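Local coordinates for protein UDP-N-acetylglucosamine 4,6-dehydratase (Vibrio fischeri, PDB 3PVZ) that binds NAD in a Rossmann-type fold and is probably a lyase that dehydrates UDP-N-acetylglucosamine at the sugar's 4,6 positions, at residues R58-L63 / G85-D90; D166-P171 / T197-N202; P285-S290 / C309-S314. One frame throughout, in Å; residues are numbered along the deposited sequence.

Contact 1 of 3, residues R58-L63 / G85-D90; sequences RNPQKL and GYINGD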
loop_
_atom_site.group_PDB
_atom_site.type_symbol
_atom_site.label_atom_id
_atom_site.label_comp_id
_atom_site.label_asym_id
_atom_site.label_seq_id
_atom_site.Cartn_x
_atom_site.Cartn_y
_atom_site.Cartn_z
ATOM N N ARG A 58 -25.627 -1.160 -5.668
ATOM C CA ARG A 58 -26.787 -0.312 -5.978
ATOM C C ARG A 58 -26.765 0.217 -7.428
ATOM O O ARG A 58 -27.438 1.223 -7.761
ATOM C CB ARG A 58 -26.825 0.841 -4.997
ATOM C CG ARG A 58 -27.221 0.328 -3.575
ATOM C CD ARG A 58 -27.279 1.411 -2.593
ATOM N NE ARG A 58 -27.746 0.921 -1.304
ATOM C CZ ARG A 58 -26.955 0.441 -0.319
ATOM N NH1 ARG A 58 -25.622 0.367 -0.441
ATOM N NH2 ARG A 58 -27.505 0.010 0.810
ATOM N N ASN A 59 -25.945 -0.449 -8.248
ATOM C CA ASN A 59 -25.962 -0.357 -9.706
ATOM C C ASN A 59 -25.724 1.053 -10.261
ATOM O O ASN A 59 -26.600 1.607 -10.880
ATOM C CB ASN A 59 -27.280 -0.917 -10.216
ATOM C CG ASN A 59 -27.357 -0.949 -11.709
ATOM O OD1 ASN A 59 -26.368 -1.254 -12.386
ATOM N ND2 ASN A 59 -28.508 -0.533 -12.252
ATOM N N PRO A 60 -24.545 1.619 -10.019
ATOM C CA PRO A 60 -24.202 2.990 -10.333
ATOM C C PRO A 60 -23.964 3.237 -11.837
ATOM O O PRO A 60 -23.516 2.323 -12.549
ATOM C CB PRO A 60 -22.873 3.173 -9.658
ATOM C CG PRO A 60 -22.231 1.824 -9.708
ATOM C CD PRO A 60 -23.383 0.863 -9.500
ATOM N N GLN A 61 -24.139 4.492 -12.280
ATOM C CA GLN A 61 -23.993 4.815 -13.702
ATOM C C GLN A 61 -22.526 4.700 -14.058
ATOM O O GLN A 61 -22.134 4.220 -15.122
ATOM C CB GLN A 61 -24.500 6.216 -13.959
ATOM C CG GLN A 61 -25.544 6.487 -14.987
ATOM C CD GLN A 61 -25.805 8.016 -15.008
ATOM O OE1 GLN A 61 -24.888 8.711 -14.866
ATOM N NE2 GLN A 61 -27.028 8.485 -15.125
ATOM N N LYS A 62 -21.695 5.126 -13.126
ATOM C CA LYS A 62 -20.254 5.278 -13.311
ATOM C C LYS A 62 -19.611 5.114 -11.932
ATOM O O LYS A 62 -20.056 5.739 -10.964
ATOM C CB LYS A 62 -19.905 6.642 -13.920
ATOM C CG LYS A 62 -18.434 6.760 -14.301
ATOM C CD LYS A 62 -18.111 8.073 -14.923
ATOM C CE LYS A 62 -16.635 8.159 -15.377
ATOM N NZ LYS A 62 -16.362 9.579 -15.783
ATOM N N LEU A 63 -18.608 4.221 -11.871
ATOM C CA LEU A 63 -17.814 3.994 -10.713
ATOM C C LEU A 63 -16.365 3.692 -11.050
ATOM O O LEU A 63 -16.019 2.637 -11.595
ATOM C CB LEU A 63 -18.467 2.922 -9.847
ATOM C CG LEU A 63 -17.637 2.337 -8.688
ATOM C CD1 LEU A 63 -17.340 3.484 -7.749
ATOM C CD2 LEU A 63 -18.293 1.145 -7.953
ATOM N N GLY A 85 -21.404 -9.716 -9.177
ATOM C CA GLY A 85 -21.393 -9.956 -10.616
ATOM C C GLY A 85 -21.035 -8.665 -11.369
ATOM O O GLY A 85 -20.029 -8.040 -11.070
ATOM N N TYR A 86 -21.849 -8.313 -12.357
ATOM C CA TYR A 86 -21.540 -7.265 -13.320
ATOM C C TYR A 86 -22.694 -6.297 -13.418
ATOM O O TYR A 86 -23.814 -6.638 -13.071
ATOM C CB TYR A 86 -21.248 -7.848 -14.712
ATOM C CG TYR A 86 -20.138 -8.886 -14.701
ATOM C CD1 TYR A 86 -18.837 -8.530 -14.994
ATOM C CD2 TYR A 86 -20.393 -10.211 -14.353
ATOM C CE1 TYR A 86 -17.805 -9.465 -14.966
ATOM C CE2 TYR A 86 -19.368 -11.164 -14.332
ATOM C CZ TYR A 86 -18.081 -10.777 -14.644
ATOM O OH TYR A 86 -17.044 -11.678 -14.619
ATOM N N ILE A 87 -22.368 -5.075 -13.837
ATOM C CA ILE A 87 -23.326 -4.026 -14.073
ATOM C C ILE A 87 -23.150 -3.470 -15.481
ATOM O O ILE A 87 -22.141 -3.722 -16.119
ATOM C CB ILE A 87 -23.158 -2.848 -13.058
ATOM C CG1 ILE A 87 -21.748 -2.219 -13.176
ATOM C CG2 ILE A 87 -23.500 -3.315 -11.650
ATOM C CD1 ILE A 87 -21.481 -1.132 -12.186
ATOM N N ASN A 88 -24.123 -2.673 -15.949
ATOM C CA ASN A 88 -24.084 -2.154 -17.334
ATOM C C ASN A 88 -23.227 -0.906 -17.412
ATOM O O ASN A 88 -22.728 -0.583 -18.473
ATOM C CB ASN A 88 -25.457 -1.720 -17.784
ATOM C CG ASN A 88 -26.424 -2.865 -17.875
ATOM O OD1 ASN A 88 -26.030 -4.041 -18.128
ATOM N ND2 ASN A 88 -27.728 -2.526 -17.699
ATOM N N GLY A 89 -23.097 -0.244 -16.266
ATOM C CA GLY A 89 -22.461 1.078 -16.141
ATOM C C GLY A 89 -20.958 0.990 -16.190
ATOM O O GLY A 89 -20.387 -0.067 -16.446
ATOM N N ASP A 90 -20.325 2.149 -16.016
ATOM C CA ASP A 90 -18.945 2.311 -16.364
ATOM C C ASP A 90 -18.152 2.060 -15.090
ATOM O O ASP A 90 -17.871 3.014 -14.328
ATOM C CB ASP A 90 -18.786 3.740 -16.913
ATOM C CG ASP A 90 -17.373 4.130 -17.230
ATOM O OD1 ASP A 90 -16.457 3.284 -17.184
ATOM O OD2 ASP A 90 -17.175 5.335 -17.531
HETATM O O HOH W 1 -24.743 0.371 -13.872
HETATM O O HOH W 2 -26.635 -3.064 -14.352
#

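Contact 2 of 3, residues D166-P171 / T197-N202; sequences DKAANP and TARFAN. With NAD (nicotinamide-adenine-dinucleotide), chain E; SCN (thiocyanate ion), chain G.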
loop_
_atom_site.group_PDB
_atom_site.type_symbol
_atom_site.label_atom_id
_atom_site.label_comp_id
_atom_site.label_asym_id
_atom_site.label_seq_id
_atom_site.Cartn_x
_atom_site.Cartn_y
_atom_site.Cartn_z
ATOM N N ASP A 166 -10.117 11.201 13.901
ATOM C CA ASP A 166 -10.775 10.125 14.659
ATOM C C ASP A 166 -11.519 10.640 15.898
ATOM O O ASP A 166 -12.512 10.042 16.324
ATOM C CB ASP A 166 -9.763 9.057 15.113
ATOM C CG ASP A 166 -9.095 8.338 13.964
ATOM O OD1 ASP A 166 -9.406 8.590 12.782
ATOM O OD2 ASP A 166 -8.226 7.498 14.249
ATOM N N LYS A 167 -11.039 11.743 16.472
ATOM C CA LYS A 167 -11.634 12.297 17.682
ATOM C C LYS A 167 -11.752 13.815 17.647
ATOM O O LYS A 167 -10.986 14.518 16.957
ATOM C CB LYS A 167 -10.838 11.866 18.915
ATOM C CG LYS A 167 -9.339 12.142 18.835
ATOM C CD LYS A 167 -8.582 11.376 19.921
ATOM C CE LYS A 167 -7.319 10.691 19.376
ATOM N NZ LYS A 167 -6.950 9.496 20.215
ATOM N N ALA A 168 -12.723 14.311 18.408
ATOM C CA ALA A 168 -12.987 15.740 18.467
ATOM C C ALA A 168 -11.883 16.468 19.249
ATOM O O ALA A 168 -11.623 17.650 19.018
ATOM C CB ALA A 168 -14.347 15.980 19.087
ATOM N N ALA A 169 -11.222 15.746 20.157
ATOM C CA ALA A 169 -10.184 16.318 21.043
ATOM C C ALA A 169 -8.961 16.699 20.256
ATOM O O ALA A 169 -8.742 16.166 19.191
ATOM C CB ALA A 169 -9.781 15.310 22.115
ATOM N N ASN A 170 -8.174 17.620 20.795
ATOM C CA ASN A 170 -6.882 17.963 20.232
ATOM C C ASN A 170 -6.033 16.767 19.854
ATOM O O ASN A 170 -6.073 15.734 20.519
ATOM C CB ASN A 170 -6.080 18.842 21.191
ATOM C CG ASN A 170 -6.302 20.309 20.925
ATOM O OD1 ASN A 170 -7.455 20.747 20.789
ATOM N ND2 ASN A 170 -5.205 21.078 20.803
ATOM N N PRO A 171 -5.273 16.896 18.757
ATOM C CA PRO A 171 -4.409 15.797 18.370
ATOM C C PRO A 171 -3.255 15.703 19.325
ATOM O O PRO A 171 -2.874 16.697 19.935
ATOM C CB PRO A 171 -3.928 16.188 16.971
ATOM C CG PRO A 171 -3.955 17.674 16.969
ATOM C CD PRO A 171 -5.165 18.037 17.825
ATOM N N THR A 197 -17.993 14.624 5.841
ATOM C CA THR A 197 -17.051 13.596 6.277
ATOM C C THR A 197 -17.719 12.536 7.159
ATOM O O THR A 197 -18.931 12.536 7.349
ATOM C CB THR A 197 -15.851 14.209 7.038
ATOM O OG1 THR A 197 -16.305 14.733 8.274
ATOM C CG2 THR A 197 -15.174 15.360 6.272
ATOM N N ALA A 198 -16.912 11.583 7.618
ATOM C CA ALA A 198 -17.291 10.648 8.631
ATOM C C ALA A 198 -16.208 10.516 9.688
ATOM O O ALA A 198 -15.044 10.695 9.420
ATOM C CB ALA A 198 -17.583 9.349 8.039
ATOM N N ARG A 199 -16.618 10.182 10.898
ATOM C CA ARG A 199 -15.691 9.838 11.964
ATOM C C ARG A 199 -16.000 8.410 12.405
ATOM O O ARG A 199 -17.157 8.079 12.738
ATOM C CB ARG A 199 -15.874 10.819 13.079
ATOM C CG ARG A 199 -15.032 10.507 14.306
ATOM C CD ARG A 199 -15.126 11.688 15.274
ATOM N NE ARG A 199 -14.323 12.844 14.808
ATOM C CZ ARG A 199 -14.677 14.121 14.947
ATOM N NH1 ARG A 199 -13.880 15.082 14.500
ATOM N NH2 ARG A 199 -15.819 14.442 15.531
ATOM N N PHE A 200 -14.986 7.559 12.370
ATOM C CA PHE A 200 -15.176 6.118 12.584
ATOM C C PHE A 200 -14.629 5.618 13.928
ATOM O O PHE A 200 -13.686 6.177 14.453
ATOM C CB PHE A 200 -14.466 5.297 11.504
ATOM C CG PHE A 200 -14.868 5.619 10.085
ATOM C CD1 PHE A 200 -15.885 4.942 9.458
ATOM C CD2 PHE A 200 -14.145 6.536 9.348
ATOM C CE1 PHE A 200 -16.190 5.188 8.122
ATOM C CE2 PHE A 200 -14.482 6.800 8.035
ATOM C CZ PHE A 200 -15.523 6.137 7.438
ATOM N N ALA A 201 -15.287 4.607 14.485
ATOM C CA ALA A 201 -14.732 3.683 15.473
ATOM C C ALA A 201 -13.656 2.822 14.815
ATOM O O ALA A 201 -13.404 2.933 13.624
ATOM C CB ALA A 201 -15.862 2.773 15.976
ATOM N N ASN A 202 -13.049 1.920 15.555
ATOM C CA ASN A 202 -12.154 0.961 14.920
ATOM C C ASN A 202 -12.868 0.037 13.963
ATOM O O ASN A 202 -13.807 -0.646 14.354
ATOM C CB ASN A 202 -11.470 0.116 15.980
ATOM C CG ASN A 202 -10.418 0.871 16.723
ATOM O OD1 ASN A 202 -10.629 1.995 17.142
ATOM N ND2 ASN A 202 -9.288 0.239 16.929
HETATM P PA NAD E . -6.107 1.762 4.507
HETATM O O1A NAD E . -4.637 1.728 4.773
HETATM O O2A NAD E . -6.650 0.367 4.434
HETATM O O5B NAD E . -6.420 2.232 3.021
HETATM C C5B NAD E . -5.839 3.494 2.624
HETATM C C4B NAD E . -5.781 3.374 1.097
HETATM O O4B NAD E . -5.263 4.537 0.486
HETATM C C3B NAD E . -4.859 2.180 0.689
HETATM O O3B NAD E . -5.524 1.294 -0.187
HETATM C C2B NAD E . -3.666 2.895 0.012
HETATM O O2B NAD E . -2.963 2.101 -0.936
HETATM C C1B NAD E . -4.432 4.109 -0.562
HETATM N N9A NAD E . -3.520 5.198 -0.876
HETATM C C8A NAD E . -2.636 5.780 -0.053
HETATM N N7A NAD E . -1.942 6.678 -0.672
HETATM C C5A NAD E . -2.445 6.761 -1.942
HETATM C C6A NAD E . -2.128 7.514 -3.068
HETATM N N6A NAD E . -1.154 8.472 -2.932
HETATM N N1A NAD E . -2.792 7.329 -4.205
HETATM C C2A NAD E . -3.740 6.403 -4.295
HETATM N N3A NAD E . -4.049 5.656 -3.265
HETATM C C4A NAD E . -3.439 5.806 -2.097
HETATM O O3 NAD E . -6.816 2.697 5.609
HETATM P PN NAD E . -8.387 2.455 5.963
HETATM O O1N NAD E . -8.509 1.570 7.193
HETATM O O2N NAD E . -9.313 2.041 4.895
HETATM O O5D NAD E . -8.729 3.944 6.592
HETATM C C5D NAD E . -8.965 4.899 5.568
HETATM C C4D NAD E . -9.228 6.266 6.211
HETATM O O4D NAD E . -10.120 6.118 7.361
HETATM C C3D NAD E . -7.911 6.844 6.777
HETATM O O3D NAD E . -7.898 8.289 6.807
HETATM C C2D NAD E . -7.948 6.392 8.254
HETATM O O2D NAD E . -7.154 7.230 9.107
HETATM C C1D NAD E . -9.435 6.545 8.572
HETATM N N1N NAD E . -9.843 5.759 9.747
HETATM C C2N NAD E . -9.698 4.429 9.706
HETATM C C3N NAD E . -10.079 3.642 10.773
HETATM C C7N NAD E . -9.901 2.180 10.757
HETATM O O7N NAD E . -10.198 1.582 11.789
HETATM N N7N NAD E . -9.409 1.515 9.701
HETATM C C4N NAD E . -10.630 4.256 11.924
HETATM C C5N NAD E . -10.779 5.633 11.921
HETATM C C6N NAD E . -10.363 6.374 10.813
HETATM S S SCN G . -19.341 2.781 10.816
HETATM C C SCN G . -18.197 3.363 12.031
HETATM N N SCN G . -17.430 3.780 12.844
#

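Contact 3 of 3, residues P285-S290 / C309-S314; sequences PHLCES and CLFTSS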
loop_
_atom_site.group_PDB
_atom_site.type_symbol
_atom_site.label_atom_id
_atom_site.label_comp_id
_atom_site.label_asym_id
_atom_site.label_seq_id
_atom_site.Cartn_x
_atom_site.Cartn_y
_atom_site.Cartn_z
ATOM N N PRO A 285 -6.587 -20.370 24.020
ATOM C CA PRO A 285 -5.444 -19.507 24.275
ATOM C C PRO A 285 -4.525 -20.066 25.362
ATOM O O PRO A 285 -5.011 -20.528 26.381
ATOM C CB PRO A 285 -6.092 -18.211 24.765
ATOM C CG PRO A 285 -7.463 -18.263 24.290
ATOM C CD PRO A 285 -7.860 -19.672 24.252
ATOM N N HIS A 286 -3.216 -20.031 25.129
ATOM C CA HIS A 286 -2.248 -20.328 26.168
ATOM C C HIS A 286 -1.583 -19.022 26.538
ATOM O O HIS A 286 -0.897 -18.425 25.713
ATOM C CB HIS A 286 -1.189 -21.325 25.686
ATOM C CG HIS A 286 -0.244 -21.770 26.766
ATOM N ND1 HIS A 286 -0.461 -22.901 27.530
ATOM C CD2 HIS A 286 0.913 -21.231 27.218
ATOM C CE1 HIS A 286 0.521 -23.036 28.403
ATOM N NE2 HIS A 286 1.370 -22.040 28.235
ATOM N N LEU A 287 -1.788 -18.574 27.771
ATOM C CA LEU A 287 -1.169 -17.339 28.247
ATOM C C LEU A 287 0.319 -17.555 28.512
ATOM O O LEU A 287 0.700 -18.309 29.404
ATOM C CB LEU A 287 -1.876 -16.819 29.503
ATOM C CG LEU A 287 -2.952 -15.742 29.283
ATOM C CD1 LEU A 287 -4.244 -16.063 30.045
ATOM C CD2 LEU A 287 -2.415 -14.352 29.668
ATOM N N CYS A 288 1.158 -16.912 27.711
ATOM C CA CYS A 288 2.597 -16.934 27.918
ATOM C C CYS A 288 2.988 -15.656 28.607
ATOM O O CYS A 288 2.275 -14.659 28.541
ATOM C CB CYS A 288 3.346 -17.008 26.592
ATOM S SG CYS A 288 2.823 -18.338 25.521
ATOM N N GLU A 289 4.158 -15.674 29.223
ATOM C CA GLU A 289 4.652 -14.522 29.954
ATOM C C GLU A 289 5.978 -14.049 29.379
ATOM O O GLU A 289 6.725 -13.357 30.073
ATOM C CB GLU A 289 4.821 -14.876 31.431
ATOM C CG GLU A 289 5.912 -15.920 31.691
ATOM C CD GLU A 289 5.952 -16.372 33.133
ATOM O OE1 GLU A 289 5.419 -15.651 34.011
ATOM O OE2 GLU A 289 6.526 -17.456 33.382
ATOM N N SER A 290 6.280 -14.425 28.134
ATOM C CA SER A 290 7.534 -14.025 27.489
ATOM C C SER A 290 7.492 -14.191 25.955
ATOM O O SER A 290 6.912 -15.158 25.448
ATOM C CB SER A 290 8.707 -14.826 28.080
ATOM O OG SER A 290 9.918 -14.585 27.372
ATOM N N CYS A 309 -0.413 -16.980 23.462
ATOM C CA CYS A 309 -0.823 -15.609 23.506
ATOM C C CYS A 309 0.013 -14.832 24.486
ATOM O O CYS A 309 0.417 -15.319 25.546
ATOM C CB CYS A 309 -2.286 -15.492 23.909
ATOM S SG CYS A 309 -3.425 -16.187 22.723
ATOM N N LEU A 310 0.243 -13.584 24.118
ATOM C CA LEU A 310 1.009 -12.679 24.920
ATOM C C LEU A 310 0.213 -11.417 25.080
ATOM O O LEU A 310 0.197 -10.543 24.212
ATOM C CB LEU A 310 2.339 -12.421 24.249
ATOM C CG LEU A 310 3.363 -11.816 25.197
ATOM C CD1 LEU A 310 4.739 -12.534 25.089
ATOM C CD2 LEU A 310 3.457 -10.315 24.920
ATOM N N PHE A 311 -0.483 -11.339 26.195
ATOM C CA PHE A 311 -1.360 -10.221 26.443
ATOM C C PHE A 311 -0.648 -9.200 27.305
ATOM O O PHE A 311 -0.337 -9.438 28.444
ATOM C CB PHE A 311 -2.664 -10.716 27.019
ATOM C CG PHE A 311 -3.429 -11.634 26.085
ATOM C CD1 PHE A 311 -3.450 -11.410 24.710
ATOM C CD2 PHE A 311 -4.148 -12.707 26.576
ATOM C CE1 PHE A 311 -4.179 -12.242 23.855
ATOM C CE2 PHE A 311 -4.869 -13.536 25.728
ATOM C CZ PHE A 311 -4.889 -13.298 24.374
ATOM N N THR A 312 -0.387 -8.052 26.703
ATOM C CA THR A 312 0.521 -7.055 27.237
ATOM C C THR A 312 -0.258 -5.932 27.896
ATOM O O THR A 312 -1.442 -5.799 27.680
ATOM C CB THR A 312 1.408 -6.482 26.074
ATOM O OG1 THR A 312 2.732 -6.242 26.551
ATOM C CG2 THR A 312 0.808 -5.186 25.463
ATOM N N SER A 313 0.428 -5.126 28.685
ATOM C CA SER A 313 -0.147 -3.928 29.282
ATOM C C SER A 313 0.978 -2.894 29.463
ATOM O O SER A 313 2.159 -3.244 29.362
ATOM C CB SER A 313 -0.796 -4.268 30.627
ATOM O OG SER A 313 0.165 -4.738 31.531
ATOM N N SER A 314 0.628 -1.637 29.719
ATOM C CA SER A 314 1.642 -0.594 29.841
ATOM C C SER A 314 1.277 0.414 30.925
ATOM O O SER A 314 0.253 1.091 30.811
ATOM C CB SER A 314 1.791 0.119 28.497
ATOM O OG SER A 314 0.722 1.023 28.318
#

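Contact 1 of 3, residues R58-L63 / G85-D90
With chi1 at -176°, CG of Asn59 lies opposite its backbone N, and the amide oxygen OD1 reaches Ile87, 3.6 Å from CG2. Ile87 has CG1 set between its own N and carbonyl carbon (chi1 60°), which brings CD1 against CG and CD of Pro60, 3.8 Å from CD, the side chains crossing at about a right angle. Beyond this apolar touch the two chains run parallel. Asp90 N donates to Gln61 O at 2.9 Å and Leu63 N to Asp90 O at 2.8 Å, both nearly straight at hydrogen, so Lys62 is bracketed by the two bonds of a parallel bridge. This pairs the start of strand 62-66 with that of edge strand 90-94, the two being joined through helix 70-83 as a beta-alpha-beta crossover of the Rossmann-type sheet. Gly89 CA sits 3.3 Å from Gln61 O. The side chains of Lys62 and Asp90 lie alongside each other, pointing the same way, with CE 3.6 Å from OD2, yet the lysine amine goes to Asp110 and the carboxylate to Gln92. Two waters donate to Asn59 OD1; one also donates to Pro60 O and accepts a weak bond from Gly89 N, and the other accepts from Asn88 N at 3.0 Å. Water thus bridges the chains where direct pairing has not begun, while Lys62 NZ and Asp90 OD2, 4.7 Å apart, would probably attract at most weakly.

Contact 2 of 3, residues D166-P171 / T197-N202
The loop 166-171 and the residues just past strand 194-198 approach without pairing their backbones, the closest CA atoms, those of Asp166 and Arg199, being 5.6 Å apart. Both follow neighbouring parallel strands of the Rossmann-type sheet, 159-163 and 194-198, at the C-terminal ends where NAD binds. Arg199 carries most of the protein contact. Its CG stands opposite the backbone N (chi1 176°) and a bend at chi3 (-75°) turns the chain past Asp166, with CG 3.3 Å from Asp166 O. The guanidinium then spreads beneath the next peptide: Ala168 N lies over its centre, 4.0 Å above the plane, and Lys167 C over the same face toward the rim. NE and NH2 bond outside the pair, to Thr165 O and Phe325 O; against 166-168 the group makes packing contacts.

On the cofactor side, Asp166 and Phe200 both approach the nicotinamide. The carboxylate oxygen OD1 of Asp166 comes to 3.1 Å from NAD C6N. Phe200 CB lies 3.7 Å from NAD C5N, and its ring packs against Leu243 and Cys244 of helix 237-250. NAD is hydrogen-bonded by Lys179 NZ and Val203 N. Thiocyanate, probably from the crystallisation liquor, lies with its carbon at the edge of the Phe200 ring, and its nitrogen accepts from Ala201 N at 2.8 Å, with 146° at the hydrogen.

Contact 3 of 3, residues P285-S290 / C309-S314
Cys309 is gripped by the other strand through both of its backbone polar atoms. Its N donates to His286 O at 2.7 Å, and its O accepts from Cys288 N at 2.8 Å; the second bond is straight at hydrogen (170°). The two bonds flank Leu287, making a parallel bridge between Leu287 and Cys309. Around this core the side chains meet by apolar contact. Cys309 SG, held beside its own N by a chi1 of -65°, rests 3.9 Å from Pro285 CB. In one of its two conformers, Leu287 brings CD2 to 3.9 Å from Phe311 CD2, a contact that is therefore doubtful. One face of the Phe311 ring is covered near its rim by Cys309 CB. Cys288 CB approaches Cys309 O at 3.5 Å, while its SG lies in the plane of the His286 ring, at the edge. Farther along, Leu310 CD1 packs on the backbone of Ser290, the N-cap residue of helix 291-300. That helix links the strands as a beta-alpha-beta unit and covers His286 and Cys288 through Leu297. Helix 270-280 backs Pro285 and Phe311 with Val275, and Cys309 with Leu278. On its far side strand 306-312 pairs with 224-227, placing it in the middle of a small parallel sheet. Two backbone bonds and apolar or sulfur contacts thus join the strands; no charged pair is part of the contact.

Contacts 1 and 2 both reach the large Rossmann-type sheet, contact 1 at its edge strand 90-94, contact 2 beside the inner strands 159-163 and 194-198. All three are partly buried, but the centre of contact 2 lies about 10 Å from the centre of the chain, against about 24 and 29 Å for the more peripheral contacts 1 and 3. Contact 3 belongs to a separate three-stranded sheet, on the opposite side of the chain's centre from contact 1. Contacts 1 and 3 are each a parallel bridge with two backbone bonds, the former extended by water and flanked by charge, the latter by cysteine sulfur and proline, with Leu310 against Ser290. Contact 2 lacks strand pairing and instead combines guanidinium packing with the nicotinamide pocket.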